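Local structure of probable histone-lysine N-methyltransferase, H3 lysine-9 specific SUVH9 (4NJ5) at residues S244-G249 with Y265-I270. The protein takes part in gene silencing in Arabidopsis, lacking methyltransferase activity itself and probably binding methylated DNA to recruit RNA polymerase V to chromatin. Numbering follows the deposited sequence.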
ATOM      1  N   SER A 244      10.747   2.018  23.749  1.00 26.73           N
ATOM      2  CA  SER A 244       9.906   2.962  24.472  1.00 27.21           C
ATOM      3  C   SER A 244       8.447   2.512  24.487  1.00 28.52           C
ATOM      4  O   SER A 244       7.712   2.808  25.427  1.00 27.61           O
ATOM      5  CB  SER A 244      10.017   4.366  23.874  1.00 26.92           C
ATOM      6  OG  SER A 244       9.359   4.436  22.622  1.00 25.13           O
ATOM      7  N   VAL A 245       8.026   1.801  23.446  1.00 24.75           N
ATOM      8  CA  VAL A 245       6.656   1.305  23.389  1.00 24.26           C
ATOM      9  C   VAL A 245       6.589  -0.210  23.546  1.00 24.21           C
ATOM     10  O   VAL A 245       5.544  -0.755  23.900  1.00 27.92           O
ATOM     11  CB  VAL A 245       5.937   1.726  22.090  1.00 36.25           C
ATOM     12  CG1 VAL A 245       5.832   3.246  22.009  1.00 35.67           C
ATOM     13  CG2 VAL A 245       6.650   1.161  20.870  1.00 31.69           C
ATOM     14  N   ARG A 246       7.704  -0.886  23.288  1.00 26.78           N
ATOM     15  CA  ARG A 246       7.781  -2.331  23.467  1.00 28.43           C
ATOM     16  C   ARG A 246       9.014  -2.716  24.278  1.00 29.69           C
ATOM     17  O   ARG A 246       9.995  -3.207  23.723  1.00 28.94           O
ATOM     18  CB  ARG A 246       7.802  -3.042  22.112  1.00 25.74           C
ATOM     19  CG  ARG A 246       6.425  -3.263  21.491  1.00 22.13           C
ATOM     20  CD  ARG A 246       6.557  -3.723  20.050  1.00 20.68           C
ATOM     21  NE  ARG A 246       5.323  -4.292  19.518  1.00 23.38           N
ATOM     22  CZ  ARG A 246       5.231  -4.892  18.335  1.00 21.69           C
ATOM     23  NH1 ARG A 246       6.302  -5.004  17.560  1.00 18.45           N
ATOM     24  NH2 ARG A 246       4.071  -5.384  17.924  1.00 19.88           N
ATOM     25  N   PRO A 247       8.964  -2.499  25.602  1.00 28.14           N
ATOM     26  CA  PRO A 247      10.125  -2.771  26.457  1.00 30.02           C
ATOM     27  C   PRO A 247      10.464  -4.261  26.528  1.00 30.67           C
ATOM     28  O   PRO A 247      11.584  -4.611  26.899  1.00 31.98           O
ATOM     29  CB  PRO A 247       9.688  -2.237  27.828  1.00 31.76           C
ATOM     30  CG  PRO A 247       8.198  -2.249  27.790  1.00 30.97           C
ATOM     31  CD  PRO A 247       7.815  -1.979  26.365  1.00 28.62           C
ATOM     32  N   ARG A 248       9.512  -5.120  26.166  1.00 33.57           N
ATOM     33  CA  ARG A 248       9.751  -6.560  26.092  1.00 33.59           C
ATOM     34  C   ARG A 248       9.322  -7.085  24.730  1.00 32.45           C
ATOM     35  O   ARG A 248       8.479  -6.476  24.067  1.00 28.16           O
ATOM     36  CB  ARG A 248       8.952  -7.296  27.168  1.00 41.88           C
ATOM     37  CG  ARG A 248       9.171  -6.820  28.590  1.00 49.22           C
ATOM     38  CD  ARG A 248       7.915  -7.041  29.422  1.00 55.83           C
ATOM     39  NE  ARG A 248       8.160  -6.947  30.859  1.00 65.61           N
ATOM     40  CZ  ARG A 248       8.376  -5.812  31.521  1.00 70.83           C
ATOM     41  NH1 ARG A 248       8.396  -4.649  30.879  1.00 69.21           N
ATOM     42  NH2 ARG A 248       8.581  -5.845  32.831  1.00 74.14           N
ATOM     43  N   GLY A 249       9.890  -8.220  24.324  1.00 43.41           N
ATOM     44  CA  GLY A 249       9.463  -8.899  23.113  1.00 40.75           C
ATOM     45  C   GLY A 249      10.532  -9.025  22.046  1.00 41.02           C
ATOM     46  O   GLY A 249      10.628 -10.045  21.363  1.00 43.39           O
ATOM     47  N   TYR A 265      13.497  -7.183  11.983  1.00 19.14           N
ATOM     48  CA  TYR A 265      13.122  -7.348  13.384  1.00 21.48           C
ATOM     49  C   TYR A 265      12.599  -8.745  13.687  1.00 22.89           C
ATOM     50  O   TYR A 265      11.991  -9.391  12.836  1.00 21.26           O
ATOM     51  CB  TYR A 265      12.045  -6.342  13.783  1.00 19.95           C
ATOM     52  CG  TYR A 265      12.503  -4.909  13.935  1.00 18.00           C
ATOM     53  CD1 TYR A 265      13.764  -4.498  13.516  1.00 18.53           C
ATOM     54  CD2 TYR A 265      11.665  -3.967  14.510  1.00 18.54           C
ATOM     55  CE1 TYR A 265      14.166  -3.180  13.664  1.00 20.25           C
ATOM     56  CE2 TYR A 265      12.055  -2.660  14.664  1.00 22.65           C
ATOM     57  CZ  TYR A 265      13.302  -2.266  14.239  1.00 21.00           C
ATOM     58  OH  TYR A 265      13.674  -0.953  14.401  1.00 22.11           O
ATOM     59  N   LEU A 266      12.830  -9.197  14.914  1.00 19.74           N
ATOM     60  CA  LEU A 266      12.250 -10.442  15.399  1.00 20.34           C
ATOM     61  C   LEU A 266      11.571 -10.186  16.737  1.00 21.29           C
ATOM     62  O   LEU A 266      12.230  -9.861  17.723  1.00 22.07           O
ATOM     63  CB  LEU A 266      13.321 -11.520  15.553  1.00 28.53           C
ATOM     64  CG  LEU A 266      12.783 -12.834  16.117  1.00 29.83           C
ATOM     65  CD1 LEU A 266      11.789 -13.450  15.146  1.00 29.94           C
ATOM     66  CD2 LEU A 266      13.908 -13.803  16.434  1.00 28.86           C
ATOM     67  N   PHE A 267      10.253 -10.337  16.767  1.00 29.20           N
ATOM     68  CA  PHE A 267       9.466  -9.960  17.933  1.00 31.25           C
ATOM     69  C   PHE A 267       8.624 -11.119  18.445  1.00 31.64           C
ATOM     70  O   PHE A 267       8.034 -11.858  17.664  1.00 29.26           O
ATOM     71  CB  PHE A 267       8.562  -8.780  17.585  1.00 27.41           C
ATOM     72  CG  PHE A 267       7.785  -8.251  18.749  1.00 30.54           C
ATOM     73  CD1 PHE A 267       8.397  -7.444  19.694  1.00 30.68           C
ATOM     74  CD2 PHE A 267       6.439  -8.551  18.898  1.00 29.58           C
ATOM     75  CE1 PHE A 267       7.684  -6.951  20.770  1.00 32.71           C
ATOM     76  CE2 PHE A 267       5.721  -8.059  19.969  1.00 31.14           C
ATOM     77  CZ  PHE A 267       6.345  -7.258  20.908  1.00 32.05           C
ATOM     78  N   ASN A 268       8.568 -11.269  19.763  1.00 32.13           N
ATOM     79  CA  ASN A 268       7.791 -12.337  20.380  1.00 30.88           C
ATOM     80  C   ASN A 268       7.316 -11.942  21.773  1.00 30.32           C
ATOM     81  O   ASN A 268       8.068 -12.027  22.745  1.00 30.56           O
ATOM     82  CB  ASN A 268       8.610 -13.632  20.429  1.00 35.94           C
ATOM     83  CG  ASN A 268       7.849 -14.795  21.051  1.00 42.27           C
ATOM     84  OD1 ASN A 268       6.647 -14.710  21.303  1.00 47.54           O
ATOM     85  ND2 ASN A 268       8.554 -15.895  21.295  1.00 39.93           N
ATOM     86  N   ASP A 269       6.062 -11.505  21.857  1.00 26.18           N
ATOM     87  CA  ASP A 269       5.462 -11.102  23.126  1.00 30.08           C
ATOM     88  C   ASP A 269       4.491 -12.160  23.631  1.00 34.73           C
ATOM     89  O   ASP A 269       3.639 -11.880  24.472  1.00 33.60           O
ATOM     90  CB  ASP A 269       4.746  -9.755  22.982  1.00 37.42           C
ATOM     91  CG  ASP A 269       3.547  -9.821  22.048  1.00 39.44           C
ATOM     92  OD1 ASP A 269       3.437 -10.791  21.268  1.00 41.96           O
ATOM     93  OD2 ASP A 269       2.716  -8.891  22.084  1.00 37.43           O
ATOM     94  N   ILE A 270       4.629 -13.376  23.110  1.00 50.17           N
ATOM     95  CA  ILE A 270       3.725 -14.475  23.440  1.00 52.26           C
ATOM     96  C   ILE A 270       4.411 -15.561  24.281  1.00 55.85           C
ATOM     97  O   ILE A 270       3.917 -15.924  25.348  1.00 62.75           O
ATOM     98  CB  ILE A 270       3.108 -15.083  22.159  1.00 44.72           C
ATOM     99  CG1 ILE A 270       2.092 -14.109  21.542  1.00 41.45           C
ATOM    100  CG2 ILE A 270       2.462 -16.431  22.456  1.00 41.82           C
ATOM    101  CD1 ILE A 270       1.601 -14.520  20.167  1.00 41.33           C
TER
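Arg246 and Phe267 form a cation-pi stack beside a pair of antiparallel strands, 250-252 and 264-267, in a mixed sheet that continues into strands 363-367 and 373-377 of the SET region. The guanidinium lies flat over one face of the phenyl ring, its plane turned only 7° from that of the ring, and Arg246 CZ stands 3.7 Å from the ring centroid. The arginine chain, extended from CG to NE, runs across this face, with CD 3.5 Å from Phe267 CE1 and NE 3.4 Å from Phe267 CZ. Arginine suits the place because its plane can stack on the ring while its N-H groups still point outward: NH1 forms a salt bridge with Glu364 and a hydrogen bond with Tyr250, which should help fix the guanidinium's rotation. Phe267 turns its ring toward the loop by placing CG anti to the backbone N (chi1 -176°); its flat, uncharged pi face takes the cation, while Gly249 CA and Arg248 O approach the ring obliquely.

Gly249 joins the two backbones. Its O accepts a hydrogen bond from Asn268 N at 2.9 Å, carrying the pairing just beyond the strand ends, and its CA makes a CA-H...O contact of 3.4 Å with Asn268 O. Lacking a CB, it lets Phe267 CE1 come within 3.5 Å of its CA, and its positive-phi backbone is readily open to glycine.

Beyond the strand, Asn268 opens an Asx turn. Its short amide can serve both ways, ND2 bonding to Asp273 O and to Asp271 OD1, while OD1 receives Ile270 N at 3.0 Å, the donor tilted 34° from the side-chain carbonyl plane.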